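Local atomic coordinates of tyrosine recombinase XerH (PDB entry 5JK0), a protein that cuts and rejoins DNA at specific sites as a tyrosine recombinase of Helicobacter pylori, taking part in chromosome segregation. Residues A218-F226 and D273-L284; L289-I297 and K306-H314. One frame throughout, in Å; residues are numbered along the deposited sequence.

Both contacts belong to the tyrosine recombinase catalytic domain and touch the bound DNA, but they share no element and do not meet: their centres lie 19 Å apart and their nearest atoms about 5 Å. Interaction 1 ties the end of helix 215-219 and the turn after it to the loop before helix 286-300; it is partly buried, and two direct backbone hydrogen bonds and two bridging waters join the segments alongside apolar packing. Interaction 2 is buried throughout. It sets helix 286-300 against residues 306-314, leading into helix 309-324, by apolar packing without a direct hydrogen bond between its segments, and its polar groups face DNA phosphates beside predicted active-site residues.

Interaction 1 of 2, residues A218-F226 and D273-L284; sequences ALQLKIKDF and DLLFCNQKGSAL. With nucleotides of chain H.
Leu221 and Ile223 meet the backbone of 273-275 through two nearly straight hydrogen bonds. Leu275 N donates to Leu221 O (3.0 Å), tilted 21° from the carbonyl plane, whereas Ile223 N reaches Asp273 O (3.0 Å) almost along the C=O axis. Between them Lys222 and Leu274 form a single beta bridge. Asp273 lays its carboxylate against the aliphatic stem of Lys222: CB lies near Asp273 O, CG lies near both that oxygen and OD1, CD comes 3.7 Å from Asp273 OD1, CE stays beside the same oxygen, and NZ, turned off by the bend at chi4 (56°), ends near Leu274 CD1. Lys224 CG lies 3.4 Å from Asp273 OD2; neither ammonium reaches salt-bridge distance, though both probably help to stabilise the carboxylate. In this tyrosine recombinase catalytic domain the bridge ties the turn between helix 215-219 and strand 226-229, just beyond the predicted active-site Arg214, to the loop before helix 286-300. Leu275, with CG anti to its backbone N (chi1 -175°), directs CD2 to Phe226 CE1 (3.8 Å) and CD1 to Ile223 CG1, crossing both side chains at about a right angle. Toward the helix end two waters link the backbones. One bridges Leu221 O and Phe276 N, with a weak link to Leu219 O; the other joins Leu219 O, Phe276 O and Leu284 N. Leu219 crosses Leu284, CD2 packing on its CB. Farther along the loop, Gln279 grips the phosphate of DG4 of chain H twice, by its backbone N to OP1 and by NE2 to OP2 (2.9 Å).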
loop_
_atom_site.group_PDB
_atom_site.type_symbol
_atom_site.label_atom_id
_atom_site.label_comp_id
_atom_site.label_asym_id
_atom_site.label_seq_id
_atom_site.Cartn_x
_atom_site.Cartn_y
_atom_site.Cartn_z
ATOM N N ALA D 218 -34.120 -9.248 -9.406
ATOM C CA ALA D 218 -35.302 -8.862 -10.168
ATOM C C ALA D 218 -35.832 -10.028 -10.996
ATOM O O ALA D 218 -37.040 -10.178 -11.173
ATOM C CB ALA D 218 -34.988 -7.675 -11.066
ATOM N N LEU D 219 -34.917 -10.853 -11.496
ATOM C CA LEU D 219 -35.281 -11.974 -12.355
ATOM C C LEU D 219 -35.914 -13.123 -11.571
ATOM O O LEU D 219 -36.590 -13.976 -12.147
ATOM C CB LEU D 219 -34.052 -12.480 -13.114
ATOM C CG LEU D 219 -33.430 -11.513 -14.125
ATOM C CD1 LEU D 219 -32.146 -12.090 -14.700
ATOM C CD2 LEU D 219 -34.419 -11.189 -15.231
ATOM N N GLN D 220 -35.694 -13.143 -10.261
ATOM C CA GLN D 220 -36.212 -14.217 -9.417
ATOM C C GLN D 220 -37.387 -13.765 -8.551
ATOM O O GLN D 220 -37.804 -14.482 -7.639
ATOM C CB GLN D 220 -35.100 -14.780 -8.532
ATOM C CG GLN D 220 -34.133 -15.691 -9.264
ATOM C CD GLN D 220 -34.795 -16.971 -9.743
ATOM O OE1 GLN D 220 -35.472 -17.658 -8.977
ATOM N NE2 GLN D 220 -34.609 -17.291 -11.019
ATOM N N LEU D 221 -37.917 -12.580 -8.837
ATOM C CA LEU D 221 -39.064 -12.060 -8.098
ATOM C C LEU D 221 -40.294 -12.937 -8.294
ATOM O O LEU D 221 -40.542 -13.439 -9.391
ATOM C CB LEU D 221 -39.377 -10.625 -8.525
ATOM C CG LEU D 221 -38.420 -9.535 -8.042
ATOM C CD1 LEU D 221 -38.901 -8.167 -8.499
ATOM C CD2 LEU D 221 -38.281 -9.580 -6.528
ATOM N N LYS D 222 -41.060 -13.119 -7.225
ATOM C CA LYS D 222 -42.277 -13.915 -7.289
ATOM C C LYS D 222 -43.487 -13.095 -6.850
ATOM O O LYS D 222 -43.368 -12.187 -6.027
ATOM C CB LYS D 222 -42.136 -15.175 -6.433
ATOM C CG LYS D 222 -41.123 -16.168 -6.985
ATOM C CD LYS D 222 -40.996 -17.396 -6.101
ATOM C CE LYS D 222 -40.071 -18.428 -6.731
ATOM N NZ LYS D 222 -38.725 -17.864 -7.032
ATOM N N ILE D 223 -44.645 -13.426 -7.413
ATOM C CA ILE D 223 -45.869 -12.655 -7.214
ATOM C C ILE D 223 -46.285 -12.554 -5.747
ATOM O O ILE D 223 -46.759 -11.509 -5.298
ATOM C CB ILE D 223 -47.034 -13.262 -8.025
ATOM C CG1 ILE D 223 -46.630 -13.429 -9.491
ATOM C CG2 ILE D 223 -48.284 -12.401 -7.910
ATOM C CD1 ILE D 223 -47.703 -14.055 -10.355
ATOM N N LYS D 224 -46.089 -13.635 -4.999
ATOM C CA LYS D 224 -46.518 -13.688 -3.604
ATOM C C LYS D 224 -45.694 -12.774 -2.696
ATOM O O LYS D 224 -46.076 -12.519 -1.554
ATOM C CB LYS D 224 -46.452 -15.125 -3.084
ATOM C CG LYS D 224 -45.052 -15.715 -3.062
ATOM C CD LYS D 224 -45.043 -17.104 -2.446
ATOM C CE LYS D 224 -43.633 -17.668 -2.386
ATOM N NZ LYS D 224 -43.601 -19.016 -1.754
ATOM N N ASP D 225 -44.567 -12.282 -3.203
ATOM C CA ASP D 225 -43.685 -11.428 -2.413
ATOM C C ASP D 225 -43.994 -9.946 -2.608
ATOM O O ASP D 225 -43.232 -9.082 -2.171
ATOM C CB ASP D 225 -42.223 -11.709 -2.763
ATOM C CG ASP D 225 -41.787 -13.105 -2.365
ATOM O OD1 ASP D 225 -42.356 -13.652 -1.396
ATOM O OD2 ASP D 225 -40.877 -13.658 -3.017
ATOM N N PHE D 226 -45.113 -9.657 -3.265
ATOM C CA PHE D 226 -45.555 -8.281 -3.471
ATOM C C PHE D 226 -46.729 -7.934 -2.561
ATOM O O PHE D 226 -47.745 -8.627 -2.558
ATOM C CB PHE D 226 -45.951 -8.055 -4.932
ATOM C CG PHE D 226 -44.785 -7.832 -5.852
ATOM C CD1 PHE D 226 -44.026 -8.898 -6.305
ATOM C CD2 PHE D 226 -44.458 -6.555 -6.276
ATOM C CE1 PHE D 226 -42.957 -8.692 -7.158
ATOM C CE2 PHE D 226 -43.392 -6.343 -7.128
ATOM C CZ PHE D 226 -42.639 -7.412 -7.569
ATOM N N ASP D 273 -45.200 -19.341 -9.698
ATOM C CA ASP D 273 -45.601 -17.966 -9.420
ATOM C C ASP D 273 -44.476 -16.980 -9.716
ATOM O O ASP D 273 -44.444 -15.877 -9.172
ATOM C CB ASP D 273 -46.051 -17.825 -7.964
ATOM C CG ASP D 273 -44.970 -18.222 -6.979
ATOM O OD1 ASP D 273 -44.111 -19.052 -7.342
ATOM O OD2 ASP D 273 -44.980 -17.705 -5.842
ATOM N N LEU D 274 -43.552 -17.387 -10.581
ATOM C CA LEU D 274 -42.468 -16.516 -11.017
ATOM C C LEU D 274 -43.038 -15.347 -11.817
ATOM O O LEU D 274 -43.819 -15.550 -12.746
ATOM C CB LEU D 274 -41.455 -17.301 -11.852
ATOM C CG LEU D 274 -40.118 -16.630 -12.157
ATOM C CD1 LEU D 274 -39.353 -16.341 -10.872
ATOM C CD2 LEU D 274 -39.295 -17.505 -13.087
ATOM N N LEU D 275 -42.655 -14.128 -11.449
ATOM C CA LEU D 275 -43.226 -12.934 -12.067
ATOM C C LEU D 275 -42.791 -12.774 -13.521
ATOM O O LEU D 275 -43.626 -12.700 -14.422
ATOM C CB LEU D 275 -42.847 -11.684 -11.269
ATOM C CG LEU D 275 -43.476 -10.377 -11.757
ATOM C CD1 LEU D 275 -44.990 -10.495 -11.795
ATOM C CD2 LEU D 275 -43.053 -9.214 -10.875
ATOM N N PHE D 276 -41.482 -12.714 -13.745
ATOM C CA PHE D 276 -40.950 -12.575 -15.095
ATOM C C PHE D 276 -40.531 -13.931 -15.654
ATOM O O PHE D 276 -39.907 -14.733 -14.959
ATOM C CB PHE D 276 -39.764 -11.607 -15.107
ATOM C CG PHE D 276 -40.086 -10.248 -14.553
ATOM C CD1 PHE D 276 -40.784 -9.323 -15.312
ATOM C CD2 PHE D 276 -39.687 -9.894 -13.275
ATOM C CE1 PHE D 276 -41.083 -8.072 -14.804
ATOM C CE2 PHE D 276 -39.982 -8.645 -12.762
ATOM C CZ PHE D 276 -40.680 -7.733 -13.527
ATOM N N CYS D 277 -40.877 -14.184 -16.912
ATOM C CA CYS D 277 -40.556 -15.457 -17.542
ATOM C C CYS D 277 -40.361 -15.315 -19.047
ATOM O O CYS D 277 -40.858 -14.372 -19.662
ATOM C CB CYS D 277 -41.655 -16.483 -17.258
ATOM S SG CYS D 277 -43.273 -16.054 -17.946
ATOM N N ASN D 278 -39.633 -16.260 -19.634
ATOM C CA ASN D 278 -39.459 -16.299 -21.079
ATOM C C ASN D 278 -40.678 -16.915 -21.758
ATOM O O ASN D 278 -41.700 -17.150 -21.114
ATOM C CB ASN D 278 -38.188 -17.072 -21.452
ATOM C CG ASN D 278 -38.110 -18.439 -20.790
ATOM O OD1 ASN D 278 -39.130 -19.074 -20.517
ATOM N ND2 ASN D 278 -36.891 -18.896 -20.527
ATOM N N GLN D 279 -40.567 -17.179 -23.055
ATOM C CA GLN D 279 -41.678 -17.742 -23.814
ATOM C C GLN D 279 -41.932 -19.196 -23.430
ATOM O O GLN D 279 -43.029 -19.718 -23.631
ATOM C CB GLN D 279 -41.409 -17.632 -25.316
ATOM C CG GLN D 279 -41.047 -16.230 -25.780
ATOM C CD GLN D 279 -42.133 -15.213 -25.479
ATOM O OE1 GLN D 279 -43.323 -15.526 -25.519
ATOM N NE2 GLN D 279 -41.724 -13.987 -25.171
ATOM N N LYS D 280 -40.912 -19.843 -22.876
ATOM C CA LYS D 280 -41.015 -21.242 -22.476
ATOM C C LYS D 280 -41.553 -21.385 -21.051
ATOM O O LYS D 280 -41.931 -22.478 -20.632
ATOM C CB LYS D 280 -39.655 -21.932 -22.599
ATOM N N GLY D 281 -41.581 -20.281 -20.310
ATOM C CA GLY D 281 -42.153 -20.275 -18.974
ATOM C C GLY D 281 -41.130 -20.173 -17.857
ATOM O O GLY D 281 -41.465 -19.818 -16.727
ATOM N N SER D 282 -39.880 -20.492 -18.179
ATOM C CA SER D 282 -38.787 -20.437 -17.213
ATOM C C SER D 282 -38.248 -19.016 -17.054
ATOM O O SER D 282 -38.689 -18.100 -17.745
ATOM C CB SER D 282 -37.669 -21.389 -17.635
ATOM O OG SER D 282 -37.568 -21.450 -19.046
ATOM N N ALA D 283 -37.289 -18.841 -16.150
ATOM C CA ALA D 283 -36.771 -17.514 -15.818
ATOM C C ALA D 283 -35.945 -16.885 -16.940
ATOM O O ALA D 283 -35.280 -17.582 -17.706
ATOM C CB ALA D 283 -35.938 -17.587 -14.545
ATOM N N LEU D 284 -35.997 -15.558 -17.024
ATOM C CA LEU D 284 -35.156 -14.809 -17.952
ATOM C C LEU D 284 -33.721 -14.757 -17.444
ATOM O O LEU D 284 -33.480 -14.832 -16.239
ATOM C CB LEU D 284 -35.692 -13.389 -18.147
ATOM C CG LEU D 284 -37.020 -13.244 -18.891
ATOM C CD1 LEU D 284 -37.490 -11.798 -18.868
ATOM C CD2 LEU D 284 -36.875 -13.740 -20.322
ATOM P P DG H 4 -38.043 -14.248 -24.878
ATOM O OP1 DG H 4 -38.218 -15.601 -24.307
ATOM O OP2 DG H 4 -39.000 -13.175 -24.525
ATOM O "O5'" DG H 4 -36.566 -13.720 -24.543
ATOM C "C5'" DG H 4 -35.650 -14.534 -23.811
ATOM C "C4'" DG H 4 -35.038 -15.608 -24.696
ATOM O "O4'" DG H 4 -34.622 -15.028 -25.950
ATOM C "C3'" DG H 4 -33.782 -16.251 -24.143
ATOM O "O3'" DG H 4 -34.121 -17.307 -23.254
ATOM C "C2'" DG H 4 -33.102 -16.781 -25.405
ATOM C "C1'" DG H 4 -33.551 -15.785 -26.485
ATOM N N9 DG H 4 -32.499 -14.868 -26.922
ATOM C C8 DG H 4 -32.554 -13.494 -26.938
ATOM N N7 DG H 4 -31.465 -12.934 -27.387
ATOM C C5 DG H 4 -30.632 -14.003 -27.692
ATOM C C6 DG H 4 -29.317 -14.013 -28.216
ATOM O O6 DG H 4 -28.606 -13.046 -28.523
ATOM N N1 DG H 4 -28.835 -15.310 -28.376
ATOM C C2 DG H 4 -29.534 -16.452 -28.067
ATOM N N2 DG H 4 -28.902 -17.614 -28.288
ATOM N N3 DG H 4 -30.768 -16.457 -27.577
ATOM C C4 DG H 4 -31.253 -15.202 -27.414
HETATM O O HOH W 1 -39.359 -13.066 -11.833
HETATM O O HOH W 2 -37.052 -14.323 -14.971
#

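Interaction 2 of 2, residues L289-I297 and K306-H314; sequences LYKQVERII and KNGAHMLRH. With nucleotides of chain G; nucleotides of chain H.
Val293, Ile297 and Leu289 supply the apolar packing of helix 289-297 against 306-314. Ile297 sends CD1 to Met311 CE (3.7 Å), which is folded back by bends at chi2 and chi3, and the same CD1 lies against Asn307 O and CA. Val293 has CG1 anti to its backbone N (chi1 167°), placing that methyl over the Asn307-Gly308 backbone and near Leu312 CD1, while Leu289 CD2 meets Ala309 CB. The axes of helices 289-297 and 309-314 come within 10.5 Å, their directions 65° apart, and Gly308 lets the chain run close: its CA is 3.5 Å from Tyr290 CD2.

Polar links between the segments pass through water and DNA. One water donates hydrogen bonds to Tyr290 OH and Glu294 OE2 and accepts one from Asn307 ND2. Arg303 also holds Glu294 in a salt bridge, and Asn307 OD1 takes a bond from Arg304 N, so carboxylate and amide are each also held by residues between the two helices.

Phosphates complete the contact. Tyr290 OH lies 2.4 Å from OP2 of DA24 of chain G, too short to trust, so that bond is doubtful; the oxygen lies in the ring plane, and C8 of the same nucleotide sits over one ring face, offset toward the rim. That OP2 accepts a straight bond from Asn307 N (3.2 Å, 178°), so it is approached from both segments, securely from Asn307. At the phosphate of the preceding nucleotide, DC23 of chain G, His310 N donates to OP1 (3.0 Å). His310 NE2 makes a weak bond to O3' of DA12 of chain H (3.3 Å). His310 and Arg313 form the HxxR motif of tyrosine recombinases, consistent with this helix contributing part of the active site, alongside the predicted Arg214, Lys240, His336 and Tyr345.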
loop_
_atom_site.group_PDB
_atom_site.type_symbol
_atom_site.label_atom_id
_atom_site.label_comp_id
_atom_site.label_asym_id
_atom_site.label_seq_id
_atom_site.Cartn_x
_atom_site.Cartn_y
_atom_site.Cartn_z
ATOM N N LEU D 289 -31.585 -9.365 -20.180
ATOM C CA LEU D 289 -31.832 -8.136 -19.433
ATOM C C LEU D 289 -30.831 -7.050 -19.812
ATOM O O LEU D 289 -31.210 -5.901 -20.038
ATOM C CB LEU D 289 -31.775 -8.402 -17.927
ATOM C CG LEU D 289 -31.819 -7.176 -17.013
ATOM C CD1 LEU D 289 -33.096 -6.374 -17.221
ATOM C CD2 LEU D 289 -31.675 -7.591 -15.554
ATOM N N TYR D 290 -29.556 -7.422 -19.880
ATOM C CA TYR D 290 -28.496 -6.486 -20.245
ATOM C C TYR D 290 -28.737 -5.890 -21.629
ATOM O O TYR D 290 -28.651 -4.675 -21.815
ATOM C CB TYR D 290 -27.130 -7.180 -20.208
ATOM C CG TYR D 290 -25.977 -6.292 -20.627
ATOM C CD1 TYR D 290 -25.596 -6.197 -21.962
ATOM C CD2 TYR D 290 -25.267 -5.552 -19.690
ATOM C CE1 TYR D 290 -24.550 -5.385 -22.350
ATOM C CE2 TYR D 290 -24.215 -4.739 -20.070
ATOM C CZ TYR D 290 -23.863 -4.660 -21.402
ATOM O OH TYR D 290 -22.818 -3.853 -21.790
ATOM N N LYS D 291 -29.035 -6.757 -22.591
ATOM C CA LYS D 291 -29.226 -6.345 -23.977
ATOM C C LYS D 291 -30.358 -5.332 -24.110
ATOM O O LYS D 291 -30.271 -4.392 -24.898
ATOM C CB LYS D 291 -29.504 -7.565 -24.858
ATOM C CG LYS D 291 -29.234 -7.342 -26.336
ATOM C CD LYS D 291 -27.754 -7.095 -26.594
ATOM C CE LYS D 291 -27.464 -6.975 -28.084
ATOM N NZ LYS D 291 -26.010 -6.801 -28.361
ATOM N N GLN D 292 -31.418 -5.525 -23.333
ATOM C CA GLN D 292 -32.557 -4.615 -23.358
ATOM C C GLN D 292 -32.216 -3.284 -22.694
ATOM O O GLN D 292 -32.702 -2.233 -23.108
ATOM C CB GLN D 292 -33.769 -5.252 -22.674
ATOM C CG GLN D 292 -34.338 -6.444 -23.424
ATOM C CD GLN D 292 -34.865 -6.069 -24.795
ATOM O OE1 GLN D 292 -35.485 -5.019 -24.969
ATOM N NE2 GLN D 292 -34.615 -6.924 -25.780
ATOM N N VAL D 293 -31.378 -3.336 -21.663
ATOM C CA VAL D 293 -30.954 -2.131 -20.957
ATOM C C VAL D 293 -30.005 -1.295 -21.813
ATOM O O VAL D 293 -30.198 -0.087 -21.966
ATOM C CB VAL D 293 -30.268 -2.475 -19.619
ATOM C CG1 VAL D 293 -29.550 -1.257 -19.053
ATOM C CG2 VAL D 293 -31.289 -3.009 -18.625
ATOM N N GLU D 294 -28.988 -1.946 -22.370
ATOM C CA GLU D 294 -28.016 -1.276 -23.230
ATOM C C GLU D 294 -28.693 -0.627 -24.433
ATOM O O GLU D 294 -28.292 0.448 -24.882
ATOM C CB GLU D 294 -26.950 -2.265 -23.709
ATOM C CG GLU D 294 -25.872 -1.638 -24.580
ATOM C CD GLU D 294 -25.086 -2.667 -25.372
ATOM O OE1 GLU D 294 -25.607 -3.784 -25.583
ATOM O OE2 GLU D 294 -23.948 -2.358 -25.784
ATOM N N ARG D 295 -29.725 -1.289 -24.945
ATOM C CA ARG D 295 -30.472 -0.802 -26.099
ATOM C C ARG D 295 -31.169 0.524 -25.803
ATOM O O ARG D 295 -31.214 1.414 -26.652
ATOM C CB ARG D 295 -31.493 -1.852 -26.541
ATOM C CG ARG D 295 -32.350 -1.448 -27.725
ATOM C CD ARG D 295 -33.182 -2.624 -28.213
ATOM N NE ARG D 295 -34.144 -2.232 -29.236
ATOM C CZ ARG D 295 -35.414 -1.929 -28.988
ATOM N NH1 ARG D 295 -35.878 -1.976 -27.746
ATOM N NH2 ARG D 295 -36.221 -1.581 -29.980
ATOM N N ILE D 296 -31.707 0.652 -24.594
ATOM C CA ILE D 296 -32.384 1.875 -24.179
ATOM C C ILE D 296 -31.370 2.982 -23.901
ATOM O O ILE D 296 -31.611 4.153 -24.198
ATOM C CB ILE D 296 -33.251 1.641 -22.926
ATOM C CG1 ILE D 296 -34.304 0.567 -23.203
ATOM C CG2 ILE D 296 -33.924 2.930 -22.484
ATOM C CD1 ILE D 296 -35.251 0.333 -22.050
ATOM N N ILE D 297 -30.229 2.597 -23.339
ATOM C CA ILE D 297 -29.156 3.537 -23.039
ATOM C C ILE D 297 -28.610 4.183 -24.312
ATOM O O ILE D 297 -28.415 5.398 -24.365
ATOM C CB ILE D 297 -28.011 2.843 -22.276
ATOM C CG1 ILE D 297 -28.491 2.414 -20.889
ATOM C CG2 ILE D 297 -26.809 3.762 -22.152
ATOM C CD1 ILE D 297 -27.436 1.729 -20.062
ATOM N N LYS D 306 -19.977 1.428 -18.623
ATOM C CA LYS D 306 -20.843 0.306 -18.285
ATOM C C LYS D 306 -22.275 0.631 -18.685
ATOM O O LYS D 306 -22.774 1.717 -18.396
ATOM C CB LYS D 306 -20.765 -0.014 -16.790
ATOM C CG LYS D 306 -19.373 -0.391 -16.300
ATOM C CD LYS D 306 -18.889 -1.687 -16.931
ATOM C CE LYS D 306 -17.523 -2.081 -16.390
ATOM N NZ LYS D 306 -17.011 -3.332 -17.014
ATOM N N ASN D 307 -22.934 -0.310 -19.354
ATOM C CA ASN D 307 -24.277 -0.069 -19.864
ATOM C C ASN D 307 -25.275 -1.144 -19.449
ATOM O O ASN D 307 -26.191 -1.472 -20.202
ATOM C CB ASN D 307 -24.245 0.043 -21.390
ATOM C CG ASN D 307 -23.227 1.058 -21.878
ATOM O OD1 ASN D 307 -23.452 2.265 -21.802
ATOM N ND2 ASN D 307 -22.102 0.570 -22.389
ATOM N N GLY D 308 -25.101 -1.683 -18.248
ATOM C CA GLY D 308 -25.972 -2.736 -17.761
ATOM C C GLY D 308 -26.849 -2.313 -16.600
ATOM O O GLY D 308 -26.887 -1.139 -16.230
ATOM N N ALA D 309 -27.554 -3.280 -16.023
ATOM C CA ALA D 309 -28.455 -3.020 -14.908
ATOM C C ALA D 309 -27.687 -2.678 -13.635
ATOM O O ALA D 309 -28.191 -1.957 -12.776
ATOM C CB ALA D 309 -29.359 -4.220 -14.671
ATOM N N HIS D 310 -26.471 -3.198 -13.515
ATOM C CA HIS D 310 -25.662 -2.945 -12.329
ATOM C C HIS D 310 -25.212 -1.487 -12.290
ATOM O O HIS D 310 -25.018 -0.917 -11.217
ATOM C CB HIS D 310 -24.451 -3.879 -12.287
ATOM C CG HIS D 310 -23.909 -4.099 -10.909
ATOM N ND1 HIS D 310 -24.433 -5.037 -10.044
ATOM C CD2 HIS D 310 -22.895 -3.499 -10.243
ATOM C CE1 HIS D 310 -23.763 -5.006 -8.906
ATOM N NE2 HIS D 310 -22.825 -4.081 -9.000
ATOM N N MET D 311 -25.047 -0.889 -13.467
ATOM C CA MET D 311 -24.719 0.529 -13.568
ATOM C C MET D 311 -25.888 1.369 -13.061
ATOM O O MET D 311 -25.695 2.431 -12.467
ATOM C CB MET D 311 -24.370 0.901 -15.013
ATOM C CG MET D 311 -23.816 2.311 -15.193
ATOM S SD MET D 311 -25.082 3.569 -15.455
ATOM C CE MET D 311 -25.792 3.025 -17.006
ATOM N N LEU D 312 -27.102 0.881 -13.299
ATOM C CA LEU D 312 -28.303 1.527 -12.785
ATOM C C LEU D 312 -28.371 1.382 -11.270
ATOM O O LEU D 312 -28.929 2.233 -10.579
ATOM C CB LEU D 312 -29.556 0.931 -13.430
ATOM C CG LEU D 312 -29.637 0.998 -14.956
ATOM C CD1 LEU D 312 -30.933 0.375 -15.451
ATOM C CD2 LEU D 312 -29.512 2.435 -15.434
ATOM N N ARG D 313 -27.799 0.294 -10.764
ATOM C CA ARG D 313 -27.746 0.045 -9.329
ATOM C C ARG D 313 -26.811 1.042 -8.650
ATOM O O ARG D 313 -27.104 1.539 -7.561
ATOM C CB ARG D 313 -27.303 -1.396 -9.055
ATOM C CG ARG D 313 -27.026 -1.724 -7.593
ATOM C CD ARG D 313 -26.904 -3.233 -7.398
ATOM N NE ARG D 313 -26.301 -3.596 -6.117
ATOM C CZ ARG D 313 -26.986 -3.882 -5.014
ATOM N NH1 ARG D 313 -28.312 -3.849 -5.023
ATOM N NH2 ARG D 313 -26.343 -4.203 -3.899
ATOM N N HIS D 314 -25.690 1.338 -9.303
ATOM C CA HIS D 314 -24.765 2.355 -8.817
ATOM C C HIS D 314 -25.423 3.731 -8.837
ATOM O O HIS D 314 -25.208 4.547 -7.941
ATOM C CB HIS D 314 -23.485 2.380 -9.658
ATOM C CG HIS D 314 -22.626 1.163 -9.499
ATOM N ND1 HIS D 314 -22.130 0.756 -8.279
ATOM C CD2 HIS D 314 -22.163 0.274 -10.409
ATOM C CE1 HIS D 314 -21.404 -0.336 -8.444
ATOM N NE2 HIS D 314 -21.408 -0.649 -9.727
ATOM P P DA G 24 -20.185 -3.778 -20.078
ATOM O OP1 DA G 24 -18.978 -2.934 -20.213
ATOM O OP2 DA G 24 -21.507 -3.137 -19.913
ATOM O "O5'" DA G 24 -20.258 -4.776 -21.330
ATOM C "C5'" DA G 24 -19.082 -5.453 -21.754
ATOM C "C4'" DA G 24 -19.402 -6.595 -22.706
ATOM O "O4'" DA G 24 -19.988 -7.709 -21.979
ATOM C "C3'" DA G 24 -20.386 -6.270 -23.841
ATOM O "O3'" DA G 24 -19.853 -6.747 -25.065
ATOM C "C2'" DA G 24 -21.633 -7.065 -23.450
ATOM C "C1'" DA G 24 -20.983 -8.265 -22.792
ATOM N N9 DA G 24 -21.885 -9.079 -21.980
ATOM C C8 DA G 24 -22.991 -8.661 -21.292
ATOM N N7 DA G 24 -23.612 -9.627 -20.655
ATOM C C5 DA G 24 -22.861 -10.756 -20.949
ATOM C C6 DA G 24 -22.993 -12.109 -20.578
ATOM N N6 DA G 24 -23.973 -12.566 -19.792
ATOM N N1 DA G 24 -22.071 -12.977 -21.044
ATOM C C2 DA G 24 -21.089 -12.518 -21.828
ATOM N N3 DA G 24 -20.864 -11.275 -22.247
ATOM C C4 DA G 24 -21.796 -10.434 -21.766
ATOM P P DC G 23 -24.447 -6.279 -15.552
ATOM O OP1 DC G 23 -24.833 -4.853 -15.471
ATOM O OP2 DC G 23 -25.387 -7.253 -16.152
ATOM O "O5'" DC G 23 -23.055 -6.377 -16.333
ATOM C "C5'" DC G 23 -21.921 -5.670 -15.844
ATOM C "C4'" DC G 23 -20.744 -5.799 -16.796
ATOM O "O4'" DC G 23 -20.261 -7.166 -16.791
ATOM C "C3'" DC G 23 -21.049 -5.459 -18.254
ATOM O "O3'" DC G 23 -19.952 -4.755 -18.824
ATOM C "C2'" DC G 23 -21.236 -6.831 -18.898
ATOM C "C1'" DC G 23 -20.254 -7.681 -18.105
ATOM N N1 DC G 23 -20.625 -9.125 -18.038
ATOM C C2 DC G 23 -19.820 -10.078 -18.670
ATOM O O2 DC G 23 -18.812 -9.705 -19.284
ATOM N N3 DC G 23 -20.169 -11.387 -18.592
ATOM C C4 DC G 23 -21.261 -11.749 -17.917
ATOM N N4 DC G 23 -21.565 -13.050 -17.870
ATOM C C5 DC G 23 -22.095 -10.792 -17.268
ATOM C C6 DC G 23 -21.742 -9.504 -17.352
ATOM P P DA H 12 -16.992 -3.523 -10.585
ATOM O OP1 DA H 12 -17.957 -2.772 -11.420
ATOM O OP2 DA H 12 -15.862 -2.819 -9.940
ATOM O "O5'" DA H 12 -17.797 -4.298 -9.444
ATOM C "C5'" DA H 12 -18.929 -5.084 -9.787
ATOM C "C4'" DA H 12 -19.473 -5.806 -8.569
ATOM O "O4'" DA H 12 -18.649 -6.966 -8.283
ATOM C "C3'" DA H 12 -19.510 -4.970 -7.289
ATOM O "O3'" DA H 12 -20.764 -5.134 -6.636
ATOM C "C2'" DA H 12 -18.352 -5.528 -6.456
ATOM C "C1'" DA H 12 -18.288 -6.976 -6.921
ATOM N N9 DA H 12 -16.955 -7.564 -6.807
ATOM C C8 DA H 12 -15.760 -6.947 -7.047
ATOM N N7 DA H 12 -14.717 -7.725 -6.867
ATOM C C5 DA H 12 -15.266 -8.936 -6.482
ATOM C C6 DA H 12 -14.689 -10.176 -6.142
ATOM N N6 DA H 12 -13.370 -10.399 -6.141
ATOM N N1 DA H 12 -15.521 -11.182 -5.804
ATOM C C2 DA H 12 -16.840 -10.955 -5.807
ATOM N N3 DA H 12 -17.499 -9.836 -6.109
ATOM C C4 DA H 12 -16.645 -8.855 -6.440
HETATM O O HOH W 3 -21.664 -2.229 -23.763
#